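Local coordinates for protein peroxiredoxin (Clostridioides difficile, PDB 6TSB) that hydrolyses beta-1,4 linkages in chitin through this C-terminal GH18 domain of a bifunctional spore coat protein whose other part probably reduces peroxides, at residues Val42-Thr47 against Phe77-Leu81; Arg155-Thr159 against Tyr185-Glu191; Leu162-Arg166 against Ile195-Asp200; Tyr207-Glu213 against Tyr261-Ala266. All coordinates share one frame; numbering follows the deposited sequence.

Contact 1. Residues Val42-Thr47 against Phe77-Leu81; sequences VLGNPT and FLNQL
Where the first strand of the GH18 TIM barrel runs out, the bend G44-N45-P46 packs on F77 and Q80 of helix 75-83. The F77 ring lies flat under the bend. N45 CA sits over the middle of one face, 3.7 Å from the F77 ring centroid, as a CH-pi contact, and on the same face G44 C approaches F77 CD2 at 3.5 Å nearer the rim. The N45 amide plane is turned 51° from the ring, and N45 ND2 comes within 3.6 Å of F77 CE1. P46 wedges in next: P46 CG rests 3.5 Å from F77 O, and its ring also lies against the amide carbon of Q80. Q80 runs extended from a chi1 of -170° and reaches past the proline to donate NE2 to T47 OG1 at 2.7 Å, the acceptor lying in the amide plane. T47 OG1 in turn donates to N45 OD1, which also accepts from T47 N at 3.0 Å. This second bond closes an Asx turn and leaves N45 OD1 gripped by two donors. Deeper in, V42 and L81 meet through methyl groups, and L81 continues onto V57 and F59 of strand 56-64. The turn after strand 37-43 thus lies on helix 75-83, which follows the neighbouring parallel strand 56-64, as the beta/alpha order of a TIM barrel places it.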
loop_
_atom_site.group_PDB
_atom_site.type_symbol
_atom_site.label_atom_id
_atom_site.label_comp_id
_atom_site.label_asym_id
_atom_site.label_seq_id
_atom_site.Cartn_x
_atom_site.Cartn_y
_atom_site.Cartn_z
ATOM N N VAL A 42 22.391 17.469 -8.738
ATOM C CA VAL A 42 21.997 17.451 -10.169
ATOM C C VAL A 42 23.161 16.854 -10.954
ATOM O O VAL A 42 24.142 17.585 -11.171
ATOM C CB VAL A 42 21.681 18.884 -10.619
ATOM C CG1 VAL A 42 21.082 18.876 -12.003
ATOM C CG2 VAL A 42 20.783 19.594 -9.632
ATOM N N LEU A 43 23.099 15.562 -11.266
ATOM C CA LEU A 43 24.104 14.835 -12.097
ATOM C C LEU A 43 23.607 14.697 -13.542
ATOM O O LEU A 43 22.723 13.848 -13.800
ATOM C CB LEU A 43 24.333 13.448 -11.494
ATOM C CG LEU A 43 25.359 12.588 -12.219
ATOM C CD1 LEU A 43 26.727 13.273 -12.226
ATOM C CD2 LEU A 43 25.420 11.178 -11.623
ATOM N N GLY A 44 24.180 15.461 -14.468
ATOM C CA GLY A 44 23.812 15.363 -15.892
ATOM C C GLY A 44 22.927 16.526 -16.276
ATOM O O GLY A 44 23.033 17.601 -15.605
ATOM N N ASN A 45 22.080 16.335 -17.290
ATOM C CA ASN A 45 21.302 17.442 -17.911
ATOM C C ASN A 45 20.283 18.013 -16.927
ATOM O O ASN A 45 19.334 17.333 -16.555
ATOM C CB ASN A 45 20.559 16.954 -19.156
ATOM C CG ASN A 45 19.952 18.109 -19.915
ATOM O OD1 ASN A 45 19.162 18.892 -19.371
ATOM N ND2 ASN A 45 20.372 18.223 -21.163
ATOM N N PRO A 46 20.358 19.295 -16.525
ATOM C CA PRO A 46 19.496 19.797 -15.456
ATOM C C PRO A 46 18.109 20.337 -15.852
ATOM O O PRO A 46 17.504 21.060 -15.043
ATOM C CB PRO A 46 20.343 20.979 -14.953
ATOM C CG PRO A 46 20.865 21.554 -16.243
ATOM C CD PRO A 46 21.272 20.322 -17.030
ATOM N N THR A 47 17.650 20.054 -17.072
ATOM C CA THR A 47 16.479 20.731 -17.707
ATOM C C THR A 47 15.242 20.617 -16.802
ATOM O O THR A 47 14.516 21.654 -16.592
ATOM C CB THR A 47 16.288 20.131 -19.104
ATOM O OG1 THR A 47 17.291 20.716 -19.941
ATOM C CG2 THR A 47 14.906 20.366 -19.652
ATOM N N PHE A 77 25.937 22.305 -18.636
ATOM C CA PHE A 77 24.948 21.891 -17.602
ATOM C C PHE A 77 24.991 22.845 -16.405
ATOM O O PHE A 77 23.928 23.194 -15.859
ATOM C CB PHE A 77 25.208 20.453 -17.163
ATOM C CG PHE A 77 24.913 19.421 -18.222
ATOM C CD1 PHE A 77 24.066 19.701 -19.289
ATOM C CD2 PHE A 77 25.468 18.150 -18.138
ATOM C CE1 PHE A 77 23.799 18.738 -20.252
ATOM C CE2 PHE A 77 25.223 17.200 -19.118
ATOM C CZ PHE A 77 24.390 17.497 -20.170
ATOM N N LEU A 78 26.180 23.290 -16.035
ATOM C CA LEU A 78 26.354 24.153 -14.852
ATOM C C LEU A 78 25.852 25.552 -15.228
ATOM O O LEU A 78 25.200 26.197 -14.389
ATOM C CB LEU A 78 27.828 24.169 -14.426
ATOM C CG LEU A 78 28.168 25.209 -13.351
ATOM C CD1 LEU A 78 27.346 24.985 -12.092
ATOM C CD2 LEU A 78 29.648 25.192 -13.000
ATOM N N ASN A 79 26.183 26.033 -16.424
ATOM C CA ASN A 79 25.701 27.360 -16.880
ATOM C C ASN A 79 24.177 27.305 -16.977
ATOM O O ASN A 79 23.529 28.267 -16.529
ATOM C CB ASN A 79 26.346 27.783 -18.198
ATOM C CG ASN A 79 27.815 28.102 -18.035
ATOM O OD1 ASN A 79 28.626 27.699 -18.865
ATOM N ND2 ASN A 79 28.155 28.810 -16.969
ATOM N N GLN A 80 23.628 26.220 -17.526
ATOM C CA GLN A 80 22.158 26.048 -17.651
ATOM C C GLN A 80 21.544 26.149 -16.255
ATOM O O GLN A 80 20.640 26.965 -16.047
ATOM C CB GLN A 80 21.818 24.713 -18.308
ATOM C CG GLN A 80 20.347 24.592 -18.676
ATOM C CD GLN A 80 20.034 23.285 -19.349
ATOM O OE1 GLN A 80 20.906 22.676 -19.957
ATOM N NE2 GLN A 80 18.790 22.847 -19.244
ATOM N N LEU A 81 22.115 25.418 -15.308
ATOM C CA LEU A 81 21.618 25.342 -13.909
ATOM C C LEU A 81 21.743 26.715 -13.237
ATOM O O LEU A 81 20.820 27.085 -12.497
ATOM C CB LEU A 81 22.393 24.230 -13.199
ATOM C CG LEU A 81 22.034 23.991 -11.739
ATOM C CD1 LEU A 81 20.628 23.412 -11.606
ATOM C CD2 LEU A 81 23.062 23.057 -11.123
#

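Contact 2. Residues Arg155-Thr159 against Tyr185-Glu191; sequences RENFT and YINSSAE
R155, on helix 154-169, lies along the chain from I186 to E191. R155 CB and CG pass the carbonyl of S189, CB at 3.6 Å from S189 O; the R155 CA-H points at that same oxygen. CG stands anti to the backbone N (chi1 172°) and the chain stays extended to NE, which carries CD to 3.3 Å from N187 O. R155 NE gives only a weak bond to A190 O at 3.1 Å. The guanidinium is sandwiched: N187 O lies above one face toward the rim, and E191 CG covers the centre of the other at 3.9 Å from R155 NH1. At the tip, R155 NH2 donates to I186 O at 3.2 Å (N-H...O 152°), and a water bridges the same two atoms. Carbonyls of I186 and N187 in the last turn of helix 183-188, and of A190 beyond it, surround the cation, which probably suits the negative helix end. T159 OG1 donates to the anti lone pair of E191 OE1 at 2.7 Å. A second water joins R155 O, T159 OG1 and E191 N, the last at the N-cap of helix 192-195. On the inner side, F158 meets the A190 methyl with its ring edge and stacks edge-to-face with W138. Helix 154-169 is tied to the junction of helices 183-188 and 192-195, with F158 and Y185 both reaching V177 of strand 174-179.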
loop_
_atom_site.group_PDB
_atom_site.type_symbol
_atom_site.label_atom_id
_atom_site.label_comp_id
_atom_site.label_asym_id
_atom_site.label_seq_id
_atom_site.Cartn_x
_atom_site.Cartn_y
_atom_site.Cartn_z
ATOM N N ARG A 155 42.795 12.046 7.561
ATOM C CA ARG A 155 41.739 12.482 8.510
ATOM C C ARG A 155 42.122 13.839 9.080
ATOM O O ARG A 155 41.313 14.746 9.023
ATOM C CB ARG A 155 41.481 11.405 9.574
ATOM C CG ARG A 155 40.558 11.800 10.723
ATOM C CD ARG A 155 40.047 10.554 11.454
ATOM N NE ARG A 155 39.068 10.830 12.499
ATOM C CZ ARG A 155 39.357 11.241 13.735
ATOM N NH1 ARG A 155 40.612 11.431 14.116
ATOM N NH2 ARG A 155 38.382 11.461 14.597
ATOM N N GLU A 156 43.316 13.993 9.621
ATOM C CA GLU A 156 43.696 15.315 10.180
ATOM C C GLU A 156 43.853 16.303 9.025
ATOM O O GLU A 156 43.601 17.507 9.235
ATOM C CB GLU A 156 44.957 15.211 11.033
ATOM C CG GLU A 156 44.696 14.622 12.406
ATOM C CD GLU A 156 45.981 14.214 13.099
ATOM O OE1 GLU A 156 46.511 13.137 12.741
ATOM O OE2 GLU A 156 46.483 15.013 13.935
ATOM N N ASN A 157 44.294 15.810 7.870
ATOM C CA ASN A 157 44.607 16.652 6.690
ATOM C C ASN A 157 43.295 17.244 6.164
ATOM O O ASN A 157 43.308 18.446 5.790
ATOM C CB ASN A 157 45.407 15.875 5.631
ATOM C CG ASN A 157 46.880 15.692 5.985
ATOM O OD1 ASN A 157 47.384 16.257 6.972
ATOM N ND2 ASN A 157 47.563 14.850 5.213
ATOM N N PHE A 158 42.203 16.460 6.195
ATOM C CA PHE A 158 40.883 16.922 5.714
ATOM C C PHE A 158 40.524 18.224 6.425
ATOM O O PHE A 158 40.082 19.183 5.789
ATOM C CB PHE A 158 39.836 15.821 5.880
ATOM C CG PHE A 158 38.481 16.061 5.246
ATOM C CD1 PHE A 158 38.347 16.822 4.085
ATOM C CD2 PHE A 158 37.338 15.471 5.782
ATOM C CE1 PHE A 158 37.108 16.997 3.492
ATOM C CE2 PHE A 158 36.098 15.647 5.182
ATOM C CZ PHE A 158 35.989 16.411 4.040
ATOM N N THR A 159 40.732 18.289 7.724
ATOM C CA THR A 159 40.342 19.476 8.528
ATOM C C THR A 159 41.126 20.698 8.052
ATOM O O THR A 159 40.580 21.850 8.070
ATOM C CB THR A 159 40.625 19.236 10.017
ATOM O OG1 THR A 159 40.045 17.982 10.389
ATOM C CG2 THR A 159 40.112 20.356 10.895
ATOM N N TYR A 185 33.812 6.037 9.482
ATOM C CA TYR A 185 33.933 7.423 8.954
ATOM C C TYR A 185 34.241 8.359 10.136
ATOM O O TYR A 185 35.070 9.284 9.998
ATOM C CB TYR A 185 32.704 7.862 8.130
ATOM C CG TYR A 185 32.829 9.234 7.494
ATOM C CD1 TYR A 185 32.599 10.382 8.237
ATOM C CD2 TYR A 185 33.210 9.404 6.164
ATOM C CE1 TYR A 185 32.754 11.645 7.688
ATOM C CE2 TYR A 185 33.355 10.668 5.597
ATOM C CZ TYR A 185 33.150 11.786 6.370
ATOM O OH TYR A 185 33.300 13.037 5.867
ATOM N N ILE A 186 33.617 8.152 11.289
ATOM C CA ILE A 186 33.792 9.107 12.417
ATOM C C ILE A 186 35.206 8.989 12.998
ATOM O O ILE A 186 35.751 10.052 13.404
ATOM C CB ILE A 186 32.690 8.940 13.464
ATOM C CG1 ILE A 186 31.374 9.464 12.886
ATOM C CG2 ILE A 186 33.060 9.649 14.770
ATOM C CD1 ILE A 186 30.196 8.643 13.256
ATOM N N ASN A 187 35.772 7.783 13.005
ATOM C CA ASN A 187 37.075 7.458 13.649
ATOM C C ASN A 187 38.251 7.537 12.660
ATOM O O ASN A 187 39.358 7.778 13.146
ATOM C CB ASN A 187 37.056 6.062 14.291
ATOM C CG ASN A 187 36.019 5.925 15.394
ATOM O OD1 ASN A 187 35.742 6.864 16.151
ATOM N ND2 ASN A 187 35.401 4.759 15.457
ATOM N N SER A 188 38.047 7.291 11.358
ATOM C CA SER A 188 39.124 7.080 10.351
ATOM C C SER A 188 39.054 8.023 9.138
ATOM O O SER A 188 40.006 7.964 8.320
ATOM C CB SER A 188 39.107 5.665 9.872
ATOM O OG SER A 188 39.256 4.793 10.972
ATOM N N SER A 189 37.987 8.815 8.963
ATOM C CA SER A 189 37.831 9.702 7.781
ATOM C C SER A 189 37.795 11.167 8.208
ATOM O O SER A 189 38.517 11.940 7.624
ATOM C CB SER A 189 36.645 9.332 6.942
ATOM O OG SER A 189 36.829 8.027 6.428
ATOM N N ALA A 190 37.035 11.544 9.218
ATOM C CA ALA A 190 36.888 12.968 9.551
ATOM C C ALA A 190 36.852 13.188 11.062
ATOM O O ALA A 190 36.452 12.282 11.819
ATOM C CB ALA A 190 35.662 13.522 8.882
ATOM N N GLU A 191 37.298 14.378 11.440
ATOM C CA GLU A 191 37.295 14.927 12.805
ATOM C C GLU A 191 36.003 15.714 12.863
ATOM O O GLU A 191 36.053 16.924 12.607
ATOM C CB GLU A 191 38.520 15.815 13.087
ATOM C CG GLU A 191 39.880 15.120 12.965
ATOM C CD GLU A 191 41.056 16.033 13.318
ATOM O OE1 GLU A 191 41.231 17.098 12.656
ATOM O OE2 GLU A 191 41.779 15.719 14.296
HETATM O O HOH W 1 35.437 12.359 14.617
HETATM O O HOH W 2 38.656 15.992 9.578
HETATM O O HOH W 3 43.483 18.408 11.900
#

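Contact 3. Residues Leu162-Arg166 against Ile195-Asp200; sequences LTAIR and IAPIID
L162 CD1 meets I195, at the start of 195-200, whose CG2 methyl lies 3.6 Å away, a close fit between two branched side chains. I198 comes next and lies against L162, T163 and R166 of the helix. Its CG2, anti to the backbone N, settles 3.8 Å from R166 CB and also near L162 O, while CD1 runs out to T163 OG1, a hydroxyl already bonded to T159 O. The carbonyl of I198 is taken side-on by R166, with I198 O lying near the guanidinium plane, 2.9 Å from both R166 NE and R166 NH2. I199, which also packs on V177, brings its CG2 only loosely toward L162 CD1. At D200 the same R166 NH2 forms a straight salt bridge (165°) to OD2 at 2.7 Å, arriving from above a carboxylate plane that stands nearly perpendicular to the guanidinium. The R166 chain, bent at chi2 and chi3, curls back to make this possible. D200 OD2 accepts from L175 N as well, and R166 NH1 serves the carbonyls of G170 and K173. The loop between helix 192-195 and strand 201-204 is so fastened to helix 154-169 and to the start of strand 174-179.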
loop_
_atom_site.group_PDB
_atom_site.type_symbol
_atom_site.label_atom_id
_atom_site.label_comp_id
_atom_site.label_asym_id
_atom_site.label_seq_id
_atom_site.Cartn_x
_atom_site.Cartn_y
_atom_site.Cartn_z
ATOM N N LEU A 162 39.834 21.898 4.587
ATOM C CA LEU A 162 38.577 22.658 4.781
ATOM C C LEU A 162 38.913 24.028 5.363
ATOM O O LEU A 162 38.323 25.007 4.912
ATOM C CB LEU A 162 37.640 21.851 5.687
ATOM C CG LEU A 162 37.123 20.570 5.047
ATOM C CD1 LEU A 162 36.536 19.629 6.078
ATOM C CD2 LEU A 162 36.105 20.906 3.966
ATOM N N THR A 163 39.855 24.090 6.301
ATOM C CA THR A 163 40.312 25.358 6.920
ATOM C C THR A 163 40.861 26.264 5.815
ATOM O O THR A 163 40.520 27.454 5.803
ATOM C CB THR A 163 41.371 25.130 8.015
ATOM O OG1 THR A 163 40.713 24.505 9.111
ATOM C CG2 THR A 163 42.037 26.397 8.523
ATOM N N ALA A 164 41.708 25.718 4.943
ATOM C CA ALA A 164 42.330 26.461 3.820
ATOM C C ALA A 164 41.246 26.963 2.857
ATOM O O ALA A 164 41.312 28.142 2.495
ATOM C CB ALA A 164 43.363 25.606 3.131
ATOM N N ILE A 165 40.239 26.146 2.534
ATOM C CA ILE A 165 39.095 26.580 1.674
ATOM C C ILE A 165 38.319 27.709 2.370
ATOM O O ILE A 165 38.119 28.797 1.776
ATOM C CB ILE A 165 38.221 25.375 1.315
ATOM C CG1 ILE A 165 39.054 24.279 0.642
ATOM C CG2 ILE A 165 37.063 25.846 0.462
ATOM C CD1 ILE A 165 38.319 23.002 0.327
ATOM N N ARG A 166 37.933 27.510 3.620
ATOM C CA ARG A 166 37.138 28.543 4.342
ATOM C C ARG A 166 37.911 29.867 4.450
ATOM O O ARG A 166 37.252 30.965 4.395
ATOM C CB ARG A 166 36.722 28.041 5.729
ATOM C CG ARG A 166 35.992 29.085 6.572
ATOM C CD ARG A 166 34.706 29.570 5.931
ATOM N NE ARG A 166 33.652 28.557 6.042
ATOM C CZ ARG A 166 32.464 28.603 5.439
ATOM N NH1 ARG A 166 32.148 29.607 4.632
ATOM N NH2 ARG A 166 31.600 27.626 5.635
ATOM N N ILE A 195 35.750 19.715 12.022
ATOM C CA ILE A 195 35.174 20.252 10.739
ATOM C C ILE A 195 33.843 20.945 10.985
ATOM O O ILE A 195 33.514 21.806 10.193
ATOM C CB ILE A 195 34.985 19.178 9.676
ATOM C CG1 ILE A 195 33.830 18.237 10.010
ATOM C CG2 ILE A 195 36.280 18.436 9.432
ATOM C CD1 ILE A 195 33.597 17.197 8.933
ATOM N N ALA A 196 33.119 20.569 12.043
ATOM C CA ALA A 196 31.783 21.115 12.395
ATOM C C ALA A 196 31.752 22.632 12.283
ATOM O O ALA A 196 30.958 23.150 11.514
ATOM C CB ALA A 196 31.359 20.651 13.772
ATOM N N PRO A 197 32.597 23.402 13.019
ATOM C CA PRO A 197 32.526 24.860 12.986
ATOM C C PRO A 197 33.042 25.507 11.688
ATOM O O PRO A 197 32.769 26.707 11.490
ATOM C CB PRO A 197 33.394 25.320 14.170
ATOM C CG PRO A 197 34.373 24.179 14.386
ATOM C CD PRO A 197 33.619 22.925 13.968
ATOM N N ILE A 198 33.713 24.735 10.827
ATOM C CA ILE A 198 34.267 25.254 9.541
ATOM C C ILE A 198 33.160 25.263 8.482
ATOM O O ILE A 198 33.041 26.272 7.766
ATOM C CB ILE A 198 35.479 24.437 9.059
ATOM C CG1 ILE A 198 36.635 24.465 10.065
ATOM C CG2 ILE A 198 35.938 24.939 7.705
ATOM C CD1 ILE A 198 37.589 23.286 9.922
ATOM N N ILE A 199 32.433 24.154 8.362
ATOM C CA ILE A 199 31.436 23.919 7.280
ATOM C C ILE A 199 30.071 24.494 7.653
ATOM O O ILE A 199 29.813 24.751 8.826
ATOM C CB ILE A 199 31.347 22.420 6.973
ATOM C CG1 ILE A 199 30.594 21.630 8.045
ATOM C CG2 ILE A 199 32.731 21.859 6.742
ATOM C CD1 ILE A 199 30.612 20.134 7.802
ATOM N N ASP A 200 29.210 24.658 6.661
ATOM C CA ASP A 200 27.813 25.128 6.827
ATOM C C ASP A 200 26.907 23.908 6.972
ATOM O O ASP A 200 25.963 23.961 7.763
ATOM C CB ASP A 200 27.380 25.988 5.646
ATOM C CG ASP A 200 28.137 27.296 5.583
ATOM O OD1 ASP A 200 27.842 28.152 6.387
ATOM O OD2 ASP A 200 29.036 27.425 4.754
#

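Contact 4. Residues Tyr207-Glu213 against Tyr261-Ala266; sequences YDFTAGE and YGRLGA
D208 OD1 is the hub on which Y261 and R263 converge, and here the contact is tight. Y261 OH donates to D208 OD1 at 2.7 Å, from 59° above the carboxylate plane and with the oxygen at the edge of the tyrosine ring. R263 adds a side-on grip on the same atom, with R263 NE 2.8 Å and R263 NH2 2.9 Å from D208 OD1, so three donors share one oxygen. The guanidinium is fixed from other directions as well: A211 CB lies over the centre of one face, 3.7 Å from R263 CZ, and R263 NH1 makes a nearly straight bond (168°) to G265 O at 3.0 Å, within its own segment. A bend at chi3 (-61°) brings the R263 tip round to these partners. T210 OG1 slides past the arginine chain, 3.2 Å from R263 CD. Y261 OH also lies obliquely to the Y207 ring, near CD1. A water bridges the buried T210 OG1 and G265 N.

Toward G212 and the exposed A266, side-chain packing thins, though the backbones draw close: A266 N donates to E213 O at 2.8 Å, nearly along the C=O axis, and the A266 methyl touches A211 O.

W332 of the second subunit packs on Y207, and a bound PEG, probably from the crystallisation liquor, lies beside D208. The Y207-D208-F209 sequence after strand 201-204, held by the Y261-G262-R263 strand, fits the tyrosine-aspartate motif of GH18 chitinases, which in relatives lines the substrate groove of the TIM barrel.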
loop_
_atom_site.group_PDB
_atom_site.type_symbol
_atom_site.label_atom_id
_atom_site.label_comp_id
_atom_site.label_asym_id
_atom_site.label_seq_id
_atom_site.Cartn_x
_atom_site.Cartn_y
_atom_site.Cartn_z
ATOM N N TYR A 207 22.324 6.376 2.488
ATOM C CA TYR A 207 21.855 5.427 1.445
ATOM C C TYR A 207 23.031 4.568 1.004
ATOM O O TYR A 207 24.097 4.674 1.611
ATOM C CB TYR A 207 21.188 6.146 0.270
ATOM C CG TYR A 207 21.915 7.354 -0.258
ATOM C CD1 TYR A 207 22.995 7.231 -1.124
ATOM C CD2 TYR A 207 21.511 8.634 0.104
ATOM C CE1 TYR A 207 23.652 8.349 -1.617
ATOM C CE2 TYR A 207 22.173 9.752 -0.367
ATOM C CZ TYR A 207 23.250 9.609 -1.220
ATOM O OH TYR A 207 23.897 10.723 -1.644
ATOM N N ASP A 208 22.801 3.669 0.056
ATOM C CA ASP A 208 23.812 2.706 -0.453
ATOM C C ASP A 208 24.301 1.761 0.650
ATOM O O ASP A 208 25.370 1.167 0.452
ATOM C CB ASP A 208 24.996 3.432 -1.094
ATOM C CG ASP A 208 24.734 3.890 -2.515
ATOM O OD1 ASP A 208 23.903 3.253 -3.194
ATOM O OD2 ASP A 208 25.370 4.882 -2.934
ATOM N N PHE A 209 23.549 1.547 1.732
ATOM C CA PHE A 209 23.963 0.618 2.820
ATOM C C PHE A 209 24.389 -0.733 2.219
ATOM O O PHE A 209 25.332 -1.338 2.786
ATOM C CB PHE A 209 22.878 0.489 3.902
ATOM C CG PHE A 209 22.486 1.777 4.609
ATOM C CD1 PHE A 209 23.279 2.915 4.550
ATOM C CD2 PHE A 209 21.307 1.858 5.327
ATOM C CE1 PHE A 209 22.910 4.080 5.209
ATOM C CE2 PHE A 209 20.929 3.029 5.972
ATOM C CZ PHE A 209 21.736 4.140 5.919
ATOM N N THR A 210 23.795 -1.181 1.098
ATOM C CA THR A 210 24.054 -2.530 0.496
ATOM C C THR A 210 24.966 -2.491 -0.739
ATOM O O THR A 210 25.140 -3.559 -1.353
ATOM C CB THR A 210 22.754 -3.229 0.089
ATOM O OG1 THR A 210 22.017 -2.326 -0.736
ATOM C CG2 THR A 210 21.939 -3.667 1.284
ATOM N N ALA A 211 25.553 -1.340 -1.068
ATOM C CA ALA A 211 26.456 -1.123 -2.227
ATOM C C ALA A 211 27.696 -2.041 -2.198
ATOM O O ALA A 211 28.275 -2.256 -3.275
ATOM C CB ALA A 211 26.860 0.329 -2.277
ATOM N N GLY A 212 28.111 -2.561 -1.042
ATOM C CA GLY A 212 29.283 -3.459 -0.940
ATOM C C GLY A 212 28.939 -4.932 -0.718
ATOM O O GLY A 212 29.892 -5.713 -0.535
ATOM N N GLU A 213 27.655 -5.325 -0.761
ATOM C CA GLU A 213 27.176 -6.699 -0.416
ATOM C C GLU A 213 26.613 -7.414 -1.654
ATOM O O GLU A 213 25.950 -6.736 -2.467
ATOM C CB GLU A 213 26.089 -6.619 0.660
ATOM C CG GLU A 213 26.499 -5.849 1.906
ATOM C CD GLU A 213 27.755 -6.367 2.581
ATOM O OE1 GLU A 213 27.908 -7.601 2.674
ATOM O OE2 GLU A 213 28.589 -5.532 2.982
ATOM N N TYR A 261 16.725 6.588 -6.348
ATOM C CA TYR A 261 16.959 5.334 -7.091
ATOM C C TYR A 261 16.654 4.187 -6.138
ATOM O O TYR A 261 16.539 4.457 -4.934
ATOM C CB TYR A 261 18.406 5.209 -7.575
ATOM C CG TYR A 261 19.460 5.264 -6.494
ATOM C CD1 TYR A 261 19.887 6.474 -5.982
ATOM C CD2 TYR A 261 20.055 4.108 -6.013
ATOM C CE1 TYR A 261 20.852 6.538 -4.990
ATOM C CE2 TYR A 261 21.040 4.152 -5.043
ATOM C CZ TYR A 261 21.427 5.375 -4.521
ATOM O OH TYR A 261 22.381 5.462 -3.554
ATOM N N GLY A 262 16.529 2.984 -6.695
ATOM C CA GLY A 262 16.428 1.701 -5.985
ATOM C C GLY A 262 17.716 0.934 -6.124
ATOM O O GLY A 262 18.374 1.121 -7.144
ATOM N N ARG A 263 18.070 0.126 -5.121
ATOM C CA ARG A 263 19.260 -0.755 -5.169
ATOM C C ARG A 263 18.875 -2.146 -4.665
ATOM O O ARG A 263 17.991 -2.228 -3.809
ATOM C CB ARG A 263 20.404 -0.165 -4.344
ATOM C CG ARG A 263 21.568 -1.120 -4.111
ATOM C CD ARG A 263 22.731 -0.542 -3.312
ATOM N NE ARG A 263 23.378 0.611 -3.930
ATOM C CZ ARG A 263 24.260 0.554 -4.930
ATOM N NH1 ARG A 263 24.619 -0.608 -5.456
ATOM N NH2 ARG A 263 24.773 1.669 -5.412
ATOM N N LEU A 264 19.522 -3.177 -5.222
ATOM C CA LEU A 264 19.565 -4.575 -4.724
ATOM C C LEU A 264 21.036 -5.015 -4.737
ATOM O O LEU A 264 21.562 -5.368 -5.819
ATOM C CB LEU A 264 18.674 -5.466 -5.599
ATOM C CG LEU A 264 18.543 -6.928 -5.165
ATOM C CD1 LEU A 264 17.777 -7.041 -3.856
ATOM C CD2 LEU A 264 17.872 -7.768 -6.251
ATOM N N GLY A 265 21.697 -4.906 -3.582
ATOM C CA GLY A 265 23.120 -5.244 -3.396
ATOM C C GLY A 265 24.022 -4.384 -4.257
ATOM O O GLY A 265 23.561 -3.365 -4.751
ATOM N N ALA A 266 25.266 -4.813 -4.456
ATOM C CA ALA A 266 26.301 -4.077 -5.221
ATOM C C ALA A 266 25.928 -4.035 -6.709
ATOM O O ALA A 266 26.386 -3.122 -7.399
ATOM C CB ALA A 266 27.654 -4.722 -5.014
HETATM O O HOH W 4 19.799 -3.465 -1.789
#

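Overall arrangement
All four contacts belong to the GH18 barrel. Contacts 2 and 3 are neighbours, centres 13 Å apart: both use helix 154-169, and they touch where T159 packs on I195 and I198. Contacts 1 and 4 reach the same sheet at strands 37-43 and 254-264, their nearest atoms about 9 Å apart. Both strands also bond to the second subunit, consistent with a strand of that subunit lying between them and completing the barrel. Contact 4 is the one at the probable substrate groove; its nearest atoms are about 11 Å from contact 2 and about 15 Å from contact 3. Side chains of contacts 2 and 4 each come within about 3 Å of a PEG molecule.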